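Local atomic coordinates of periplasmic binding protein component of an ABC type zinc uptake transporter (Synechocystis sp., PDB entry 2OV3), a protein that probably captures zinc in the periplasm and delivers it to an ABC-type zinc uptake transporter. Residues D4-I9 with E53-I58; I102-T107 with P166-F171; G150-P155 with A247-I252. All blocks are in the same frame, centred on the assembly; numbering follows the deposited sequence.

Contact 1: residues D4-I9 with E53-I58; sequences DITVSI and EAYVLI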
loop_
_atom_site.group_PDB
_atom_site.type_symbol
_atom_site.label_atom_id
_atom_site.label_comp_id
_atom_site.label_asym_id
_atom_site.label_seq_id
_atom_site.Cartn_x
_atom_site.Cartn_y
_atom_site.Cartn_z
ATOM N N ASP A 4 22.331 -4.698 5.623
ATOM C CA ASP A 4 21.654 -4.644 4.323
ATOM C C ASP A 4 20.320 -5.377 4.303
ATOM O O ASP A 4 20.264 -6.609 4.290
ATOM C CB ASP A 4 22.543 -5.208 3.206
ATOM C CG ASP A 4 23.718 -4.303 2.875
ATOM O OD1 ASP A 4 23.512 -3.086 2.699
ATOM O OD2 ASP A 4 24.849 -4.807 2.781
ATOM N N ILE A 5 19.237 -4.616 4.291
ATOM C CA ILE A 5 17.916 -5.218 4.255
ATOM C C ILE A 5 17.288 -4.867 2.918
ATOM O O ILE A 5 17.491 -3.780 2.392
ATOM C CB ILE A 5 17.039 -4.695 5.413
ATOM C CG1 ILE A 5 17.600 -5.190 6.753
ATOM C CG2 ILE A 5 15.598 -5.165 5.239
ATOM C CD1 ILE A 5 18.861 -4.491 7.188
ATOM N N THR A 6 16.547 -5.792 2.342
ATOM C CA THR A 6 15.909 -5.492 1.076
ATOM C C THR A 6 14.393 -5.496 1.314
ATOM O O THR A 6 13.903 -6.220 2.184
ATOM C CB THR A 6 16.321 -6.537 -0.007
ATOM O OG1 THR A 6 17.732 -6.440 -0.252
ATOM C CG2 THR A 6 15.581 -6.286 -1.308
ATOM N N VAL A 7 13.658 -4.656 0.581
ATOM C CA VAL A 7 12.196 -4.589 0.703
ATOM C C VAL A 7 11.559 -4.661 -0.677
ATOM O O VAL A 7 12.206 -4.353 -1.683
ATOM C CB VAL A 7 11.686 -3.265 1.362
ATOM C CG1 VAL A 7 12.271 -3.091 2.753
ATOM C CG2 VAL A 7 12.003 -2.071 0.467
ATOM N N SER A 8 10.286 -5.043 -0.722
ATOM C CA SER A 8 9.582 -5.161 -1.996
ATOM C C SER A 8 9.171 -3.830 -2.630
ATOM O O SER A 8 9.249 -3.681 -3.841
ATOM C CB SER A 8 8.328 -6.032 -1.847
ATOM O OG SER A 8 8.637 -7.326 -1.395
ATOM N N ILE A 9 8.735 -2.875 -1.818
ATOM C CA ILE A 9 8.275 -1.601 -2.359
ATOM C C ILE A 9 8.747 -0.356 -1.601
ATOM O O ILE A 9 9.097 -0.424 -0.423
ATOM C CB ILE A 9 6.718 -1.584 -2.439
ATOM C CG1 ILE A 9 6.116 -2.056 -1.107
ATOM C CG2 ILE A 9 6.263 -2.479 -3.564
ATOM C CD1 ILE A 9 4.596 -2.005 -1.052
ATOM N N GLU A 53 20.880 -9.195 4.370
ATOM C CA GLU A 53 20.866 -9.949 5.610
ATOM C C GLU A 53 19.457 -10.442 5.892
ATOM O O GLU A 53 19.259 -11.419 6.611
ATOM C CB GLU A 53 21.361 -9.084 6.759
ATOM C CG GLU A 53 22.819 -8.681 6.632
ATOM C CD GLU A 53 23.371 -8.160 7.940
ATOM O OE1 GLU A 53 24.412 -7.479 7.919
ATOM O OE2 GLU A 53 22.757 -8.443 8.990
ATOM N N ALA A 54 18.478 -9.749 5.324
ATOM C CA ALA A 54 17.080 -10.124 5.476
ATOM C C ALA A 54 16.281 -9.473 4.358
ATOM O O ALA A 54 16.795 -8.639 3.618
ATOM C CB ALA A 54 16.550 -9.662 6.829
ATOM N N TYR A 55 15.017 -9.854 4.258
ATOM C CA TYR A 55 14.122 -9.307 3.256
ATOM C C TYR A 55 12.763 -9.130 3.924
ATOM O O TYR A 55 12.235 -10.062 4.535
ATOM C CB TYR A 55 13.999 -10.267 2.079
ATOM C CG TYR A 55 13.191 -9.738 0.913
ATOM C CD1 TYR A 55 13.813 -9.420 -0.304
ATOM C CD2 TYR A 55 11.795 -9.601 1.004
ATOM C CE1 TYR A 55 13.066 -8.993 -1.403
ATOM C CE2 TYR A 55 11.039 -9.171 -0.092
ATOM C CZ TYR A 55 11.688 -8.875 -1.290
ATOM O OH TYR A 55 10.951 -8.494 -2.386
ATOM N N VAL A 56 12.207 -7.929 3.818
ATOM C CA VAL A 56 10.914 -7.652 4.421
ATOM C C VAL A 56 9.758 -7.862 3.444
ATOM O O VAL A 56 9.495 -7.024 2.569
ATOM C CB VAL A 56 10.813 -6.202 4.954
ATOM C CG1 VAL A 56 9.532 -6.044 5.765
ATOM C CG2 VAL A 56 12.032 -5.856 5.805
ATOM N N LEU A 57 9.068 -8.986 3.603
ATOM C CA LEU A 57 7.924 -9.307 2.768
ATOM C C LEU A 57 6.729 -8.513 3.271
ATOM O O LEU A 57 6.644 -8.169 4.456
ATOM C CB LEU A 57 7.582 -10.793 2.872
ATOM C CG LEU A 57 8.660 -11.833 2.557
ATOM C CD1 LEU A 57 8.244 -13.174 3.130
ATOM C CD2 LEU A 57 8.874 -11.927 1.051
ATOM N N ILE A 58 5.819 -8.201 2.354
ATOM C CA ILE A 58 4.584 -7.505 2.689
ATOM C C ILE A 58 3.700 -8.628 3.237
ATOM O O ILE A 58 2.918 -8.436 4.167
ATOM C CB ILE A 58 3.911 -6.881 1.425
ATOM C CG1 ILE A 58 4.476 -5.483 1.159
ATOM C CG2 ILE A 58 2.394 -6.794 1.605
ATOM C CD1 ILE A 58 5.526 -5.469 0.074
#

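Contact 2: residues I102-T107 with P166-F171; sequences IWLSPT and PSWAYF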
loop_
_atom_site.group_PDB
_atom_site.type_symbol
_atom_site.label_atom_id
_atom_site.label_comp_id
_atom_site.label_asym_id
_atom_site.label_seq_id
_atom_site.Cartn_x
_atom_site.Cartn_y
_atom_site.Cartn_z
ATOM N N ILE A 102 -1.988 -3.885 2.841
ATOM C CA ILE A 102 -2.139 -3.421 4.218
ATOM C C ILE A 102 -1.184 -2.256 4.548
ATOM O O ILE A 102 -1.344 -1.588 5.565
ATOM C CB ILE A 102 -1.924 -4.595 5.266
ATOM C CG1 ILE A 102 -0.443 -4.978 5.396
ATOM C CG2 ILE A 102 -2.708 -5.830 4.854
ATOM C CD1 ILE A 102 0.143 -5.598 4.180
ATOM N N TRP A 103 -0.216 -2.000 3.673
ATOM C CA TRP A 103 0.743 -0.936 3.910
ATOM C C TRP A 103 0.161 0.477 3.747
ATOM O O TRP A 103 0.860 1.478 3.918
ATOM C CB TRP A 103 1.981 -1.127 3.005
ATOM C CG TRP A 103 1.769 -0.762 1.563
ATOM C CD1 TRP A 103 1.825 0.488 1.028
ATOM C CD2 TRP A 103 1.423 -1.645 0.488
ATOM N NE1 TRP A 103 1.530 0.450 -0.314
ATOM C CE2 TRP A 103 1.273 -0.849 -0.675
ATOM C CE3 TRP A 103 1.214 -3.028 0.389
ATOM C CZ2 TRP A 103 0.929 -1.394 -1.925
ATOM C CZ3 TRP A 103 0.874 -3.571 -0.845
ATOM C CH2 TRP A 103 0.731 -2.752 -1.988
ATOM N N LEU A 104 -1.122 0.567 3.424
ATOM C CA LEU A 104 -1.755 1.864 3.262
ATOM C C LEU A 104 -2.682 2.159 4.457
ATOM O O LEU A 104 -3.438 3.136 4.461
ATOM C CB LEU A 104 -2.504 1.910 1.915
ATOM C CG LEU A 104 -1.515 1.715 0.720
ATOM C CD1 LEU A 104 -2.253 1.397 -0.561
ATOM C CD2 LEU A 104 -0.661 2.990 0.545
ATOM N N SER A 105 -2.620 1.301 5.474
ATOM C CA SER A 105 -3.396 1.495 6.703
ATOM C C SER A 105 -2.420 1.927 7.794
ATOM O O SER A 105 -1.548 1.150 8.198
ATOM C CB SER A 105 -4.091 0.195 7.143
ATOM O OG SER A 105 -4.523 0.278 8.497
ATOM N N PRO A 106 -2.543 3.178 8.274
ATOM C CA PRO A 106 -1.645 3.667 9.325
ATOM C C PRO A 106 -1.675 2.731 10.540
ATOM O O PRO A 106 -0.634 2.266 11.014
ATOM C CB PRO A 106 -2.205 5.054 9.636
ATOM C CG PRO A 106 -2.698 5.498 8.301
ATOM C CD PRO A 106 -3.406 4.266 7.781
ATOM N N THR A 107 -2.880 2.452 11.024
ATOM C CA THR A 107 -3.070 1.561 12.152
ATOM C C THR A 107 -2.360 0.233 11.945
ATOM O O THR A 107 -1.587 -0.193 12.792
ATOM C CB THR A 107 -4.559 1.247 12.379
ATOM O OG1 THR A 107 -5.246 2.442 12.753
ATOM C CG2 THR A 107 -4.735 0.199 13.472
ATOM N N PRO A 166 -7.836 -1.522 -7.024
ATOM C CA PRO A 166 -8.326 -1.635 -5.643
ATOM C C PRO A 166 -7.218 -1.830 -4.622
ATOM O O PRO A 166 -7.053 -2.916 -4.061
ATOM C CB PRO A 166 -9.249 -2.838 -5.710
ATOM C CG PRO A 166 -8.496 -3.749 -6.635
ATOM C CD PRO A 166 -7.906 -2.825 -7.712
ATOM N N SER A 167 -6.470 -0.771 -4.358
ATOM C CA SER A 167 -5.385 -0.882 -3.409
ATOM C C SER A 167 -5.653 -0.092 -2.148
ATOM O O SER A 167 -4.746 0.095 -1.351
ATOM C CB SER A 167 -4.093 -0.383 -4.036
ATOM O OG SER A 167 -4.132 1.020 -4.160
ATOM N N TRP A 168 -6.886 0.359 -1.946
ATOM C CA TRP A 168 -7.169 1.138 -0.752
ATOM C C TRP A 168 -8.228 0.523 0.141
ATOM O O TRP A 168 -8.850 1.227 0.927
ATOM C CB TRP A 168 -7.602 2.560 -1.128
ATOM C CG TRP A 168 -6.709 3.231 -2.136
ATOM C CD1 TRP A 168 -6.837 3.199 -3.497
ATOM C CD2 TRP A 168 -5.528 3.999 -1.865
ATOM N NE1 TRP A 168 -5.809 3.894 -4.089
ATOM C CE2 TRP A 168 -4.987 4.390 -3.111
ATOM C CE3 TRP A 168 -4.869 4.386 -0.690
ATOM C CZ2 TRP A 168 -3.827 5.153 -3.218
ATOM C CZ3 TRP A 168 -3.712 5.147 -0.796
ATOM C CH2 TRP A 168 -3.202 5.519 -2.052
ATOM N N ALA A 169 -8.433 -0.783 0.043
ATOM C CA ALA A 169 -9.460 -1.425 0.856
ATOM C C ALA A 169 -9.222 -1.271 2.363
ATOM O O ALA A 169 -10.162 -1.030 3.125
ATOM C CB ALA A 169 -9.559 -2.902 0.489
ATOM N N TYR A 170 -7.967 -1.426 2.784
ATOM C CA TYR A 170 -7.602 -1.320 4.195
ATOM C C TYR A 170 -7.634 0.124 4.662
ATOM O O TYR A 170 -7.956 0.416 5.815
ATOM C CB TYR A 170 -6.206 -1.897 4.423
ATOM C CG TYR A 170 -6.129 -3.392 4.286
ATOM C CD1 TYR A 170 -6.589 -4.222 5.306
ATOM C CD2 TYR A 170 -5.574 -3.982 3.155
ATOM C CE1 TYR A 170 -6.494 -5.598 5.205
ATOM C CE2 TYR A 170 -5.478 -5.363 3.045
ATOM C CZ TYR A 170 -5.934 -6.166 4.065
ATOM O OH TYR A 170 -5.829 -7.540 3.980
ATOM N N PHE A 171 -7.277 1.028 3.764
ATOM C CA PHE A 171 -7.294 2.439 4.083
ATOM C C PHE A 171 -8.743 2.879 4.203
ATOM O O PHE A 171 -9.098 3.582 5.131
ATOM C CB PHE A 171 -6.617 3.223 2.971
ATOM C CG PHE A 171 -6.725 4.718 3.114
ATOM C CD1 PHE A 171 -5.701 5.449 3.697
ATOM C CD2 PHE A 171 -7.830 5.402 2.620
ATOM C CE1 PHE A 171 -5.766 6.835 3.774
ATOM C CE2 PHE A 171 -7.903 6.796 2.694
ATOM C CZ PHE A 171 -6.871 7.509 3.273
#

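Contact 3: residues G150-P155 with A247-I252; sequences GQILQP and AVAQKI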
loop_
_atom_site.group_PDB
_atom_site.type_symbol
_atom_site.label_atom_id
_atom_site.label_comp_id
_atom_site.label_asym_id
_atom_site.label_seq_id
_atom_site.Cartn_x
_atom_site.Cartn_y
_atom_site.Cartn_z
ATOM N N GLY A 150 -8.425 11.021 10.030
ATOM C CA GLY A 150 -9.785 10.875 10.531
ATOM C C GLY A 150 -10.609 12.149 10.505
ATOM O O GLY A 150 -11.793 12.124 10.173
ATOM N N GLN A 151 -9.992 13.269 10.855
ATOM C CA GLN A 151 -10.702 14.539 10.859
ATOM C C GLN A 151 -10.958 15.070 9.460
ATOM O O GLN A 151 -11.753 15.987 9.274
ATOM C CB GLN A 151 -9.917 15.580 11.657
ATOM C CG GLN A 151 -10.507 15.887 13.025
ATOM C CD GLN A 151 -9.627 16.828 13.823
ATOM O OE1 GLN A 151 -8.499 16.478 14.194
ATOM N NE2 GLN A 151 -10.129 18.032 14.083
ATOM N N ILE A 152 -10.289 14.496 8.471
ATOM C CA ILE A 152 -10.465 14.958 7.104
ATOM C C ILE A 152 -11.579 14.211 6.394
ATOM O O ILE A 152 -12.318 14.783 5.588
ATOM C CB ILE A 152 -9.177 14.773 6.302
ATOM C CG1 ILE A 152 -8.017 15.421 7.067
ATOM C CG2 ILE A 152 -9.338 15.385 4.910
ATOM C CD1 ILE A 152 -6.640 15.073 6.532
ATOM N N LEU A 153 -11.705 12.933 6.715
ATOM C CA LEU A 153 -12.701 12.100 6.085
ATOM C C LEU A 153 -13.993 11.902 6.874
ATOM O O LEU A 153 -15.067 11.830 6.283
ATOM C CB LEU A 153 -12.065 10.748 5.761
ATOM C CG LEU A 153 -11.013 10.624 4.618
ATOM C CD1 LEU A 153 -10.586 11.973 4.074
ATOM C CD2 LEU A 153 -9.823 9.838 5.141
ATOM N N GLN A 154 -13.900 11.828 8.200
ATOM C CA GLN A 154 -15.072 11.612 9.062
ATOM C C GLN A 154 -16.338 12.390 8.732
ATOM O O GLN A 154 -17.420 11.819 8.684
ATOM C CB GLN A 154 -14.703 11.882 10.527
ATOM C CG GLN A 154 -15.879 11.806 11.514
ATOM C CD GLN A 154 -16.727 13.083 11.554
ATOM O OE1 GLN A 154 -16.216 14.178 11.818
ATOM N NE2 GLN A 154 -18.022 12.943 11.299
ATOM N N PRO A 155 -16.217 13.707 8.511
ATOM C CA PRO A 155 -17.384 14.532 8.201
ATOM C C PRO A 155 -17.906 14.461 6.775
ATOM O O PRO A 155 -18.954 15.033 6.477
ATOM C CB PRO A 155 -16.898 15.929 8.553
ATOM C CG PRO A 155 -15.481 15.884 8.071
ATOM C CD PRO A 155 -14.995 14.534 8.578
ATOM N N ALA A 247 -2.287 13.708 1.439
ATOM C CA ALA A 247 -2.694 14.326 0.186
ATOM C C ALA A 247 -3.873 13.539 -0.389
ATOM O O ALA A 247 -4.802 14.114 -0.956
ATOM C CB ALA A 247 -1.534 14.333 -0.805
ATOM N N VAL A 248 -3.816 12.217 -0.234
ATOM C CA VAL A 248 -4.855 11.317 -0.718
ATOM C C VAL A 248 -6.166 11.643 -0.009
ATOM O O VAL A 248 -7.167 11.965 -0.652
ATOM C CB VAL A 248 -4.445 9.841 -0.475
ATOM C CG1 VAL A 248 -5.613 8.908 -0.719
ATOM C CG2 VAL A 248 -3.279 9.479 -1.409
ATOM N N ALA A 249 -6.141 11.586 1.319
ATOM C CA ALA A 249 -7.306 11.895 2.121
ATOM C C ALA A 249 -7.874 13.235 1.676
ATOM O O ALA A 249 -9.085 13.385 1.506
ATOM C CB ALA A 249 -6.931 11.955 3.595
ATOM N N GLN A 250 -6.994 14.208 1.467
ATOM C CA GLN A 250 -7.427 15.544 1.061
ATOM C C GLN A 250 -8.142 15.561 -0.282
ATOM O O GLN A 250 -9.104 16.318 -0.471
ATOM C CB GLN A 250 -6.234 16.512 1.022
ATOM C CG GLN A 250 -6.664 17.968 0.928
ATOM C CD GLN A 250 -7.768 18.294 1.931
ATOM O OE1 GLN A 250 -7.619 18.081 3.143
ATOM N NE2 GLN A 250 -8.890 18.800 1.426
ATOM N N LYS A 251 -7.666 14.746 -1.221
ATOM C CA LYS A 251 -8.305 14.674 -2.536
ATOM C C LYS A 251 -9.683 14.037 -2.333
ATOM O O LYS A 251 -10.684 14.551 -2.829
ATOM C CB LYS A 251 -7.455 13.837 -3.501
ATOM C CG LYS A 251 -6.097 14.428 -3.789
ATOM C CD LYS A 251 -5.484 13.854 -5.063
ATOM C CE LYS A 251 -4.218 14.622 -5.450
ATOM N NZ LYS A 251 -3.551 14.051 -6.665
ATOM N N ILE A 252 -9.722 12.925 -1.595
ATOM C CA ILE A 252 -10.981 12.254 -1.312
ATOM C C ILE A 252 -11.930 13.330 -0.781
ATOM O O ILE A 252 -12.985 13.573 -1.355
ATOM C CB ILE A 252 -10.847 11.150 -0.218
ATOM C CG1 ILE A 252 -9.949 9.996 -0.696
ATOM C CG2 ILE A 252 -12.236 10.639 0.178
ATOM C CD1 ILE A 252 -10.370 9.364 -2.009
#

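Contact 1: residues D4-I9 with E53-I58
The ring of Tyr55 carries the carbonyl O of Thr6 over one of its faces, 3.8 Å above the plane and displaced toward the rim, while Ser8 OG sits at the edge, near the ring plane. Thr6 also meets the ring through its methyl: CG2 comes 3.7 Å from Tyr55 CE1, the two side chains running obliquely past each other. With CG anti to the backbone N (chi1 -174°), the ring of Tyr55 is carried along the sheet toward Ser8, and its OH donates to Ser8 OG at 2.8 Å. Ser8 OG is bonded to Glu63 OE2 as well, so two bonds grip the buried hydroxyl and the phenol end is fixed in turn.

Beneath these side chains the strands run parallel, at 26° between short axes 4.7 Å apart. Thr6 is bonded to strand 54-57 through both its N and its O. Its N donates to Ala54 O over 3.1 Å. Its O accepts from Val56 N over 2.9 Å. On the other face of the sheet Ile5 CG2 meets Val56 CG2. Past the strand ends, Ile58 CD1 touches both Ser8 CB, at 3.4 Å, and Ile9 CG1.

Strand 3-7 is an inner strand of a parallel four-stranded sheet, with strand 24-28 on its other edge; strand 54-57 is also inner, with strand 78-81 beyond it. Helix 10-20 lies against Val7 and Val56 through Leu16, and Ile9 stands at the N-cap of that helix, with its side chain about 8 Å from the bound zinc.

Contact 2: residues I102-T107 with P166-F171
The turn at Leu104-Ser105 abuts Tyr170-Phe171 at the start of helix 169-174, the CA atoms of Ser105 and Phe171 being 4.8 Å apart, and the bond from Ser105 N to Ile102 O closes the turn. Side chains do the joining. Ile102 lies alongside Tyr170, and its CG2 methyl stands over one ring face, 3.5 Å from the ring centroid and 23° off the normal, a close CH-pi contact. The other branch, CG1, occupies the place between backbone N and carbonyl carbon (chi1 74°), which leaves CG2 as the branch facing the ring. The phenol end is anchored elsewhere: Tyr170 OH is hydrogen-bonded to Asp99 O and Leu89 N, which pins the ring under the methyl.

Leu104 points at the partner segment and forks against the indole of Trp168. Its CD1 lies over a face of the six-membered ring, 4.2 Å from the centroid, and CD2 reaches CZ3 of Trp168 at 4.0 Å. Ser167 OG lies over that same face, 3.3 Å above the plane, and the indole NE1 is tied to Glu212. Leu104 O, by contrast, meets the edge of the Phe171 ring in its plane, 3.3 Å from CD1. Ser105 CB touches Tyr170 CB at 4.0 Å, while its OG caps helix 106-123 through Leu108 N and also bonds Asp174.

Both segments directly follow zinc ligands, His101 and His165, and the side chain of Ser167 is about 4 Å from the metal. The arrangement is consistent with a place beneath the zinc site, which in family 9 solute-binding proteins lies between the two lobes.

Contact 3: residues G150-P155 with A247-I252
Ile152 and Leu153 of helix 128-153 face the flank of helix 241-256 formed by Ala249, Gln250 and Ile252. The backbones come nearest at Ile152 and Ala249, whose CA atoms are 6.6 Å apart, a short separation that the small Ala249 side chain permits.

Leu153 makes the closest approach between the segments, CD1 to Ala249 O at 3.3 Å, although its CB starts off alongside rather than straight at the other helix. Both its methyls bear on the alanine methyl from the same side: CD1 lies 3.7 Å and CD2 3.9 Å from Ala249 CB. The same CD1 extends to Ile252 CB at 4.4 Å. In Ile252 the CB faces the partner but the end of the chain leads away, so the root of the side chain makes this contact.

Ile152 does point directly across and divides its two branches. CD1 comes to Ala249 CB at 4.3 Å. CG2, set anti to the backbone N, meets Gln250 OE1 at 3.7 Å, the two side chains crossing at about a right angle. Gln250 begins by pointing away from the partner helix; a bend at chi2 (47°) brings OE1 back to Ile152 CG2. The amide NE2 is hydrogen-bonded to Asn254 OD1 one turn on, which probably helps to hold that bend.

Around the patch, Leu153 also packs on Tyr175 and Leu177, and Ile252 on Leu156 and Phe210. Methyls pack on Ala249 CB and also against carbonyl and amide oxygens without bonding them, so the joint rests on van der Waals packing over a small patch.

From the N terminus, contact 1 comes first: 43 residues after segment 4-9 the chain returns beside it as 53-58, within the first parallel sheet. That loop is complete before contact 2 opens at 102. Contact 2 spans helices 106-123 and 128-153 and closes just after strand 160-163 of the second parallel sheet. Contact 3 starts inside that span, at 150-155, and closes beyond it at 247-252, so contacts 2 and 3 cross; it ties helix 128-153 to helix 241-256, which follows strand 230-234 of the second sheet. Contact 2 is the bridge: Ile9 CD1 packs on Trp103 CE2 at 3.5 Å, and Trp168 CH2 on Val248 CG2 at 4.0 Å. Contacts 1 and 3 lie on opposite sides of the chain's centre.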